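Local coordinates for protein uroporphyrinogen III synthase (Thermus thermophilus, PDB 1WCW) that probably closes the linear tetrapyrrole hydroxymethylbilane into uroporphyrinogen III, the ring precursor of haem and related pigments, losing water in the process, at residues V11-G15 and L16-E20; G171-R174 and L175-A178; I193-E196 and F197-G201; R209-L212 and N213-K217. All blocks are in the same frame, centred on the assembly; numbering follows the deposited sequence.

Contact 1 (V11-G15 and L16-E20)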
loop_
_atom_site.group_PDB
_atom_site.type_symbol
_atom_site.label_atom_id
_atom_site.label_comp_id
_atom_site.label_asym_id
_atom_site.label_seq_id
_atom_site.Cartn_x
_atom_site.Cartn_y
_atom_site.Cartn_z
ATOM N N VAL A 11 15.658 13.085 -9.116
ATOM C CA VAL A 11 14.479 12.566 -8.412
ATOM C C VAL A 11 14.498 11.055 -8.440
ATOM O O VAL A 11 14.488 10.390 -9.502
ATOM C CB VAL A 11 13.184 13.048 -9.053
ATOM C CG1 VAL A 11 11.957 12.634 -8.173
ATOM C CG2 VAL A 11 13.197 14.604 -9.247
ATOM N N ALA A 12 14.571 10.475 -7.263
ATOM C CA ALA A 12 14.555 9.009 -7.068
ATOM C C ALA A 12 13.091 8.545 -6.922
ATOM O O ALA A 12 12.243 9.320 -6.395
ATOM C CB ALA A 12 15.307 8.678 -5.874
ATOM N N TYR A 13 12.790 7.349 -7.355
ATOM C CA TYR A 13 11.465 6.765 -7.287
ATOM C C TYR A 13 11.572 5.477 -6.517
ATOM O O TYR A 13 12.376 4.605 -6.866
ATOM C CB TYR A 13 10.993 6.501 -8.696
ATOM C CG TYR A 13 9.600 5.983 -8.857
ATOM C CD1 TYR A 13 9.366 4.678 -9.303
ATOM C CD2 TYR A 13 8.516 6.795 -8.585
ATOM C CE1 TYR A 13 8.052 4.205 -9.462
ATOM C CE2 TYR A 13 7.245 6.349 -8.743
ATOM C CZ TYR A 13 7.035 5.068 -9.171
ATOM O OH TYR A 13 5.725 4.634 -9.319
ATOM N N ALA A 14 10.777 5.343 -5.451
ATOM C CA ALA A 14 10.829 4.137 -4.591
ATOM C C ALA A 14 9.807 3.077 -5.024
ATOM O O ALA A 14 9.790 2.025 -4.378
ATOM C CB ALA A 14 10.579 4.541 -3.116
ATOM N N GLY A 15 9.020 3.328 -6.049
ATOM C CA GLY A 15 7.994 2.388 -6.505
ATOM C C GLY A 15 8.532 1.281 -7.377
ATOM O O GLY A 15 9.686 1.258 -7.796
ATOM N N LEU A 16 7.671 0.300 -7.575
ATOM C CA LEU A 16 8.041 -0.858 -8.389
ATOM C C LEU A 16 7.281 -0.960 -9.720
ATOM O O LEU A 16 7.872 -1.153 -10.753
ATOM C CB LEU A 16 7.822 -2.133 -7.581
ATOM C CG LEU A 16 8.191 -3.477 -8.217
ATOM C CD1 LEU A 16 9.670 -3.615 -8.456
ATOM C CD2 LEU A 16 7.726 -4.541 -7.296
ATOM N N ARG A 17 5.995 -0.777 -9.658
ATOM C CA ARG A 17 5.076 -0.950 -10.781
ATOM C C ARG A 17 5.163 -0.089 -12.025
ATOM O O ARG A 17 5.126 -0.578 -13.158
ATOM C CB ARG A 17 3.653 -0.831 -10.230
ATOM C CG ARG A 17 3.375 -1.592 -8.902
ATOM C CD ARG A 17 4.460 -1.429 -7.728
ATOM N NE ARG A 17 4.314 -0.281 -6.834
ATOM C CZ ARG A 17 4.797 0.917 -7.096
ATOM N NH1 ARG A 17 4.622 1.902 -6.253
ATOM N NH2 ARG A 17 5.455 1.123 -8.225
ATOM N N ARG A 18 5.295 1.199 -11.814
ATOM C CA ARG A 18 5.331 2.211 -12.854
ATOM C C ARG A 18 6.694 2.906 -13.051
ATOM O O ARG A 18 6.768 4.083 -13.393
ATOM C CB ARG A 18 4.265 3.289 -12.544
ATOM C CG ARG A 18 2.811 2.801 -12.832
ATOM C CD ARG A 18 1.830 3.979 -12.712
ATOM N NE ARG A 18 1.802 4.448 -11.327
ATOM C CZ ARG A 18 1.125 5.516 -10.902
ATOM N NH1 ARG A 18 1.158 5.875 -9.622
ATOM N NH2 ARG A 18 0.406 6.232 -11.757
ATOM N N LYS A 19 7.772 2.168 -12.869
ATOM C CA LYS A 19 9.135 2.709 -13.060
ATOM C C LYS A 19 9.375 3.300 -14.419
ATOM O O LYS A 19 10.056 4.320 -14.556
ATOM C CB LYS A 19 10.174 1.576 -12.966
ATOM C CG LYS A 19 10.290 0.983 -11.642
ATOM C CD LYS A 19 11.309 -0.145 -11.653
ATOM C CE LYS A 19 11.356 -0.883 -10.309
ATOM N NZ LYS A 19 12.396 -1.961 -10.322
ATOM N N GLU A 20 8.964 2.611 -15.457
ATOM C CA GLU A 20 9.187 3.067 -16.813
ATOM C C GLU A 20 8.438 4.378 -17.097
ATOM O O GLU A 20 8.955 5.303 -17.768
ATOM C CB GLU A 20 8.729 1.957 -17.779
ATOM C CG GLU A 20 9.215 2.008 -19.217
ATOM C CD GLU A 20 8.870 0.696 -20.030
ATOM O OE1 GLU A 20 7.663 0.376 -20.256
ATOM O OE2 GLU A 20 9.818 -0.018 -20.449
#
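From Y13 the backbone leaves strand 10-13, bends through A14 and G15, and loops round to R18 at the N-cap position, so that K19, the first residue of helix 19-28, returns beside the tyrosine. No hydrogen bond runs between the two segments, and what meets across the turn is van der Waals contact. A chi1 of -176° turns the Y13 ring away from its own backbone N, bringing it alongside the connection, where CE1 lies 4.0 Å from K19 N and OH meets R18 CB at 3.8 Å. One face of the ring carries the amide N of G15, above its rim. The side chain of R17, bent at chi2 and chi3, doubles back over the glycine, its guanidinium facing the backbone, although the placement of this end is less certain. Y13 OH lies instead at the edge of that guanidinium. K19 stays extended, and its CE passes the G15 carbonyl at 3.7 Å from O. R18 turns elsewhere and gives NH2 to the carbonyl O of E243. The turn is the strand-to-helix connection of a beta-alpha-beta unit completed by strand 32-35: Y13 stacks on F22 of helix 19-28 and touches L245 of helix 245-260, while A14 packs on L187 and F189 of strand 186-189.

Contact 2 (G171-R174 and L175-A178)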
loop_
_atom_site.group_PDB
_atom_site.type_symbol
_atom_site.label_atom_id
_atom_site.label_comp_id
_atom_site.label_asym_id
_atom_site.label_seq_id
_atom_site.Cartn_x
_atom_site.Cartn_y
_atom_site.Cartn_z
ATOM N N GLY A 171 17.910 -3.373 -2.113
ATOM C CA GLY A 171 17.418 -2.144 -2.734
ATOM C C GLY A 171 17.269 -1.034 -1.691
ATOM O O GLY A 171 17.590 0.115 -1.955
ATOM N N ILE A 172 16.794 -1.365 -0.514
ATOM C CA ILE A 172 16.603 -0.387 0.537
ATOM C C ILE A 172 17.957 0.155 0.954
ATOM O O ILE A 172 18.125 1.366 1.159
ATOM C CB ILE A 172 15.862 -1.014 1.717
ATOM C CG1 ILE A 172 14.389 -1.226 1.288
ATOM C CG2 ILE A 172 16.041 -0.137 3.008
ATOM C CD1 ILE A 172 13.666 -2.369 2.093
ATOM N N LEU A 173 18.957 -0.735 1.139
ATOM C CA LEU A 173 20.270 -0.278 1.555
ATOM C C LEU A 173 20.920 0.609 0.504
ATOM O O LEU A 173 21.538 1.611 0.861
ATOM C CB LEU A 173 21.167 -1.501 1.921
ATOM C CG LEU A 173 20.667 -2.267 3.172
ATOM C CD1 LEU A 173 21.675 -3.426 3.424
ATOM C CD2 LEU A 173 20.589 -1.325 4.405
ATOM N N ARG A 174 20.686 0.302 -0.776
ATOM C CA ARG A 174 21.242 1.112 -1.837
ATOM C C ARG A 174 20.575 2.498 -1.831
ATOM O O ARG A 174 21.252 3.523 -2.038
ATOM C CB ARG A 174 21.024 0.437 -3.192
ATOM C CG ARG A 174 21.972 -0.726 -3.470
ATOM C CD ARG A 174 21.908 -1.123 -4.918
ATOM N NE ARG A 174 21.259 -2.413 -5.107
ATOM C CZ ARG A 174 20.037 -2.571 -5.596
ATOM N NH1 ARG A 174 19.530 -3.786 -5.706
ATOM N NH2 ARG A 174 19.350 -1.514 -5.982
ATOM N N LEU A 175 19.278 2.545 -1.636
ATOM C CA LEU A 175 18.599 3.837 -1.568
ATOM C C LEU A 175 19.057 4.619 -0.360
ATOM O O LEU A 175 19.302 5.843 -0.465
ATOM C CB LEU A 175 17.122 3.580 -1.511
ATOM C CG LEU A 175 16.229 4.868 -1.376
ATOM C CD1 LEU A 175 16.582 5.912 -2.441
ATOM C CD2 LEU A 175 14.779 4.496 -1.465
ATOM N N GLU A 176 19.163 3.960 0.805
ATOM C CA GLU A 176 19.665 4.679 1.974
ATOM C C GLU A 176 21.057 5.283 1.716
ATOM O O GLU A 176 21.285 6.474 2.032
ATOM C CB GLU A 176 19.683 3.727 3.169
ATOM C CG GLU A 176 20.274 4.404 4.429
ATOM C CD GLU A 176 20.474 3.420 5.595
ATOM O OE1 GLU A 176 20.558 3.930 6.743
ATOM O OE2 GLU A 176 20.535 2.192 5.355
ATOM N N GLU A 177 21.932 4.513 1.085
ATOM C CA GLU A 177 23.271 5.051 0.795
ATOM C C GLU A 177 23.171 6.255 -0.149
ATOM O O GLU A 177 23.854 7.261 0.091
ATOM C CB GLU A 177 24.167 3.994 0.149
ATOM C CG GLU A 177 24.569 2.779 1.008
ATOM C CD GLU A 177 25.079 1.604 0.151
ATOM O OE1 GLU A 177 24.977 0.433 0.605
ATOM O OE2 GLU A 177 25.585 1.847 -0.977
ATOM N N ALA A 178 22.337 6.186 -1.178
ATOM C CA ALA A 178 22.194 7.323 -2.111
ATOM C C ALA A 178 21.650 8.541 -1.387
ATOM O O ALA A 178 22.149 9.680 -1.572
ATOM C CB ALA A 178 21.273 6.918 -3.235
HETATM O O HOH W 1 22.641 1.655 3.557
#
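L173 O is gripped twice, by the backbone N of E177 at 2.9 Å and by a water at the same distance. That water also donates to E176 OE2, 2.8 Å away, and so ties a side chain to the carbonyl one turn's width behind it. The E177 bond is the regular helical one, and E177 adds its own aliphatic chain: CG lies beside its backbone N, opposite the carbonyl carbon (chi1 -67°), and touches L173 O at 3.3 Å. E176 swings the other way. Its CG stands anti to the backbone N (chi1 177°) and the extended chain runs alongside L173, both pointing the same way, until OE2 reaches L173 CD2 at 3.6 Å. The carboxylate is buried yet well supplied, since OE2 also accepts from K203 N and OE1 from D204 N, two amides just ahead of helix 205-214. Such donors at a helix start would be expected to stabilise its negative charge. I172 and L175 form the apolar side, both resting on V38 and on L198 of helix 192-201. Successive i to i+4 bonds, the shortest E176 N to I172 O at 2.8 Å, mark a regular amphipathic alpha-helix. It is the first helix after strand 155-167 returns from the other domain, and it packs against helix 192-201 in a flavodoxin-like alpha/beta domain.

Contact 3 (I193-E196 and F197-G201); sequences IQVE and FLFEG
I193 and F197, one helical turn apart, point the same way and join in a CH-pi contact. The isoleucine places CG1 anti to its backbone N (chi1 -158°), which carries this branch over one face of the phenyl ring, 3.9 Å from the centroid; CD1 continues past the rim and meets CZ of F197 at 3.6 Å. F197 contributes by setting its ring beside its own backbone N, opposite the carbonyl carbon (chi1 -74°), so that the ring leans back along the helix; CG then lies 3.4 Å from the I193 carbonyl O.

V195 and F199 repeat the spacing in a different posture. Here the ring offers an edge rather than a face: V195 O lies in its plane, 3.7 Å from F199 CD1, while V195 CG1 only brushes the same ring carbon. W232 stacks on this phenylalanine.

On a third side, E196 is bent at chi2 (-61°) and E200 is extended, with its CG against E196 O at 3.1 Å. Their OE2 atoms come within 4.3 Å, an approach of like charges that separate partners would be expected to ease, W232 NE1 for E196 and K141 NZ, in a salt bridge, for E200. Q194 anchors the first turn, its OE1 accepting from V190 N and its NE2 donating to Q39 OE1.

The backbone bonds are ordinary i to i+4 ones, that of F199 N to V195 O measuring 3.1 Å. Side chains thus cover several flanks of a helix that follows strand 186-189, a beta-alpha connection of the flavodoxin-like fold that begins at the carboxyl edge of the parallel sheet.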
loop_
_atom_site.group_PDB
_atom_site.type_symbol
_atom_site.label_atom_id
_atom_site.label_comp_id
_atom_site.label_asym_id
_atom_site.label_seq_id
_atom_site.Cartn_x
_atom_site.Cartn_y
_atom_site.Cartn_z
ATOM N N ILE A 193 3.366 1.584 2.084
ATOM C CA ILE A 193 4.243 0.468 2.385
ATOM C C ILE A 193 5.708 0.737 1.944
ATOM O O ILE A 193 6.641 0.191 2.532
ATOM C CB ILE A 193 3.674 -0.834 1.743
ATOM C CG1 ILE A 193 4.235 -2.054 2.472
ATOM C CG2 ILE A 193 3.972 -0.853 0.252
ATOM C CD1 ILE A 193 3.520 -3.401 2.006
ATOM N N GLN A 194 5.942 1.577 0.952
ATOM C CA GLN A 194 7.324 1.861 0.543
ATOM C C GLN A 194 8.024 2.688 1.643
ATOM O O GLN A 194 9.215 2.491 1.875
ATOM C CB GLN A 194 7.316 2.698 -0.735
ATOM C CG GLN A 194 6.885 1.805 -1.898
ATOM C CD GLN A 194 6.264 2.507 -3.044
ATOM O OE1 GLN A 194 6.313 3.702 -3.124
ATOM N NE2 GLN A 194 5.696 1.748 -3.964
ATOM N N VAL A 195 7.293 3.594 2.303
ATOM C CA VAL A 195 7.856 4.365 3.412
ATOM C C VAL A 195 8.178 3.381 4.516
ATOM O O VAL A 195 9.267 3.469 5.089
ATOM C CB VAL A 195 6.794 5.391 3.936
ATOM C CG1 VAL A 195 7.382 6.155 5.132
ATOM C CG2 VAL A 195 6.423 6.384 2.838
ATOM N N GLU A 196 7.270 2.450 4.838
ATOM C CA GLU A 196 7.480 1.528 5.935
ATOM C C GLU A 196 8.651 0.637 5.643
ATOM O O GLU A 196 9.534 0.453 6.512
ATOM C CB GLU A 196 6.216 0.674 6.165
ATOM C CG GLU A 196 4.899 1.426 6.436
ATOM C CD GLU A 196 4.888 2.305 7.669
ATOM O OE1 GLU A 196 3.936 3.133 7.771
ATOM O OE2 GLU A 196 5.778 2.220 8.540
ATOM N N PHE A 197 8.801 0.131 4.414
ATOM C CA PHE A 197 9.933 -0.742 4.113
ATOM C C PHE A 197 11.244 -0.005 4.193
ATOM O O PHE A 197 12.240 -0.551 4.693
ATOM C CB PHE A 197 9.788 -1.352 2.711
ATOM C CG PHE A 197 8.746 -2.463 2.596
ATOM C CD1 PHE A 197 8.221 -2.768 1.345
ATOM C CD2 PHE A 197 8.330 -3.208 3.633
ATOM C CE1 PHE A 197 7.296 -3.832 1.168
ATOM C CE2 PHE A 197 7.397 -4.292 3.409
ATOM C CZ PHE A 197 6.919 -4.571 2.181
ATOM N N LEU A 198 11.311 1.241 3.667
ATOM C CA LEU A 198 12.564 1.982 3.770
ATOM C C LEU A 198 12.968 2.197 5.202
ATOM O O LEU A 198 14.143 1.922 5.557
ATOM C CB LEU A 198 12.352 3.311 3.027
ATOM C CG LEU A 198 13.555 4.231 3.122
ATOM C CD1 LEU A 198 14.826 3.614 2.488
ATOM C CD2 LEU A 198 13.256 5.535 2.384
ATOM N N PHE A 199 12.075 2.697 6.044
ATOM C CA PHE A 199 12.477 2.950 7.425
ATOM C C PHE A 199 12.667 1.690 8.196
ATOM O O PHE A 199 13.599 1.701 9.066
ATOM C CB PHE A 199 11.437 3.847 8.119
ATOM C CG PHE A 199 11.707 5.311 7.929
ATOM C CD1 PHE A 199 11.169 6.029 6.900
ATOM C CD2 PHE A 199 12.626 5.939 8.772
ATOM C CE1 PHE A 199 11.527 7.373 6.701
ATOM C CE2 PHE A 199 12.997 7.280 8.574
ATOM C CZ PHE A 199 12.449 7.974 7.569
ATOM N N GLU A 200 11.947 0.612 7.933
ATOM C CA GLU A 200 12.166 -0.637 8.708
ATOM C C GLU A 200 13.448 -1.283 8.262
ATOM O O GLU A 200 14.014 -2.072 9.083
ATOM C CB GLU A 200 11.004 -1.626 8.562
ATOM C CG GLU A 200 9.693 -1.146 9.199
ATOM C CD GLU A 200 8.535 -2.072 8.954
ATOM O OE1 GLU A 200 8.779 -3.158 8.403
ATOM O OE2 GLU A 200 7.389 -1.749 9.251
ATOM N N GLY A 201 13.915 -1.034 7.045
ATOM C CA GLY A 201 15.118 -1.679 6.562
ATOM C C GLY A 201 16.370 -0.845 6.575
ATOM O O GLY A 201 17.431 -1.394 6.162
#

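Contact 4 (R209-L212 and N213-K217)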
loop_
_atom_site.group_PDB
_atom_site.type_symbol
_atom_site.label_atom_id
_atom_site.label_comp_id
_atom_site.label_asym_id
_atom_site.label_seq_id
_atom_site.Cartn_x
_atom_site.Cartn_y
_atom_site.Cartn_z
ATOM N N ARG A 209 16.001 9.910 8.561
ATOM C CA ARG A 209 15.022 10.957 8.903
ATOM C C ARG A 209 15.658 12.321 8.704
ATOM O O ARG A 209 15.050 13.207 8.095
ATOM C CB ARG A 209 14.594 10.799 10.336
ATOM C CG ARG A 209 13.669 11.868 10.771
ATOM C CD ARG A 209 13.283 11.738 12.233
ATOM N NE ARG A 209 12.596 10.537 12.532
ATOM C CZ ARG A 209 12.997 9.617 13.412
ATOM N NH1 ARG A 209 12.226 8.561 13.615
ATOM N NH2 ARG A 209 14.160 9.707 14.068
ATOM N N GLU A 210 16.888 12.522 9.215
ATOM C CA GLU A 210 17.561 13.793 9.019
ATOM C C GLU A 210 17.732 14.118 7.524
ATOM O O GLU A 210 17.455 15.246 7.111
ATOM C CB GLU A 210 18.921 13.798 9.727
ATOM C CG GLU A 210 19.729 15.061 9.462
ATOM C CD GLU A 210 20.972 15.116 10.356
ATOM O OE1 GLU A 210 21.765 16.060 10.212
ATOM O OE2 GLU A 210 21.106 14.211 11.206
ATOM N N ALA A 211 18.135 13.114 6.731
ATOM C CA ALA A 211 18.312 13.353 5.315
ATOM C C ALA A 211 16.987 13.760 4.616
ATOM O O ALA A 211 16.989 14.711 3.850
ATOM C CB ALA A 211 18.920 12.121 4.672
ATOM N N LEU A 212 15.881 13.059 4.944
ATOM C CA LEU A 212 14.567 13.339 4.288
ATOM C C LEU A 212 13.894 14.592 4.818
ATOM O O LEU A 212 12.977 15.092 4.206
ATOM C CB LEU A 212 13.628 12.155 4.383
ATOM C CG LEU A 212 14.108 10.990 3.492
ATOM C CD1 LEU A 212 13.335 9.755 3.804
ATOM C CD2 LEU A 212 14.020 11.348 2.058
ATOM N N ASN A 213 14.344 15.136 5.948
ATOM C CA ASN A 213 13.829 16.400 6.433
ATOM C C ASN A 213 14.700 17.580 6.000
ATOM O O ASN A 213 14.186 18.656 5.774
ATOM C CB ASN A 213 13.770 16.410 7.949
ATOM C CG ASN A 213 12.547 15.757 8.474
ATOM O OD1 ASN A 213 11.500 15.740 7.792
ATOM N ND2 ASN A 213 12.629 15.206 9.668
ATOM N N THR A 214 16.002 17.395 5.866
ATOM C CA THR A 214 16.872 18.533 5.633
ATOM C C THR A 214 17.695 18.563 4.411
ATOM O O THR A 214 18.243 19.594 4.102
ATOM C CB THR A 214 17.796 18.693 6.840
ATOM O OG1 THR A 214 18.797 17.706 6.835
ATOM C CG2 THR A 214 17.019 18.628 8.164
ATOM N N ARG A 215 17.801 17.463 3.696
ATOM C CA ARG A 215 18.654 17.424 2.504
ATOM C C ARG A 215 17.998 16.887 1.239
ATOM O O ARG A 215 18.390 17.290 0.132
ATOM C CB ARG A 215 19.928 16.597 2.727
ATOM C CG ARG A 215 20.905 17.101 3.831
ATOM C CD ARG A 215 22.026 16.072 4.070
ATOM N NE ARG A 215 21.819 14.817 3.357
ATOM C CZ ARG A 215 21.650 13.643 3.955
ATOM N NH1 ARG A 215 21.445 12.549 3.229
ATOM N NH2 ARG A 215 21.689 13.559 5.282
ATOM N N VAL A 216 17.069 15.934 1.366
ATOM C CA VAL A 216 16.379 15.374 0.194
ATOM C C VAL A 216 14.902 15.624 0.415
ATOM O O VAL A 216 14.380 15.315 1.508
ATOM C CB VAL A 216 16.639 13.861 0.175
ATOM C CG1 VAL A 216 15.837 13.227 -0.972
ATOM C CG2 VAL A 216 18.128 13.602 -0.018
ATOM N N LYS A 217 14.216 16.130 -0.560
ATOM C CA LYS A 217 12.772 16.422 -0.362
ATOM C C LYS A 217 11.947 15.147 -0.570
ATOM O O LYS A 217 12.015 14.539 -1.644
ATOM C CB LYS A 217 12.397 17.527 -1.325
ATOM C CG LYS A 217 13.067 18.862 -0.912
ATOM C CD LYS A 217 12.829 19.898 -1.954
ATOM C CE LYS A 217 13.433 21.255 -1.520
ATOM N NZ LYS A 217 14.888 21.210 -1.338
#
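R209 and N213 lie side by side in the closing turns of helix 205-214, where the alpha-helical pattern frays before strand 217-221 of the flavodoxin-like sheet. R209 O accepts from N213 N at 3.0 Å, and the amide nitrogen ND2 of N213 rests against R209 CG at 3.7 Å. Both polar ends reach past the helix to the same loop: R209 NE bonds to W232 O, while N213 ND2 donates to G233 O and its OD1 accepts from K235 N. At E210 the carbonyl is held twice by T214, through N at 2.9 Å and through OG1 at 2.8 Å. The hydroxyl occupies the crowded position between backbone N and carbonyl carbon (chi1 75°), which drops it back onto the preceding turn, 43° out of the carbonyl plane. A second forked acceptor follows at A211, whose O takes R215 N at 2.9 Å and V216 N at 2.8 Å from opposite faces of its plane. The i+5 bond to V216 widens the last turn as R215 leaves helical geometry. L212 finally turns its branch to the buried valine, CD2 meeting V216 CG1 at 4.0 Å, while its CA-H points to V216 O, with CA and O 3.4 Å apart.

In the fold
All four contacts belong to one of the two alpha/beta domains, the one built on strands 32-35, 10-13, 186-189, 217-221 and 238-240. Contacts 2 and 3 have centres about 11 Å apart and touch directly: I172 CD1 lies 3.5 Å from F197 O, joining helices 169-181 and 192-201. Contact 3 in turn meets contact 4 through F199 CE1 and L212 CD1, 4.2 Å apart. Q194 also reaches contact 1, its CD 3.8 Å from A14 O, whereas contacts 1 and 4, with centres about 19 Å apart, do not touch. In this family the active site is thought to lie in the cleft between the domains; contacts 1 and 3, beside the inter-domain strand 39-43 and K141 respectively, lie toward that junction.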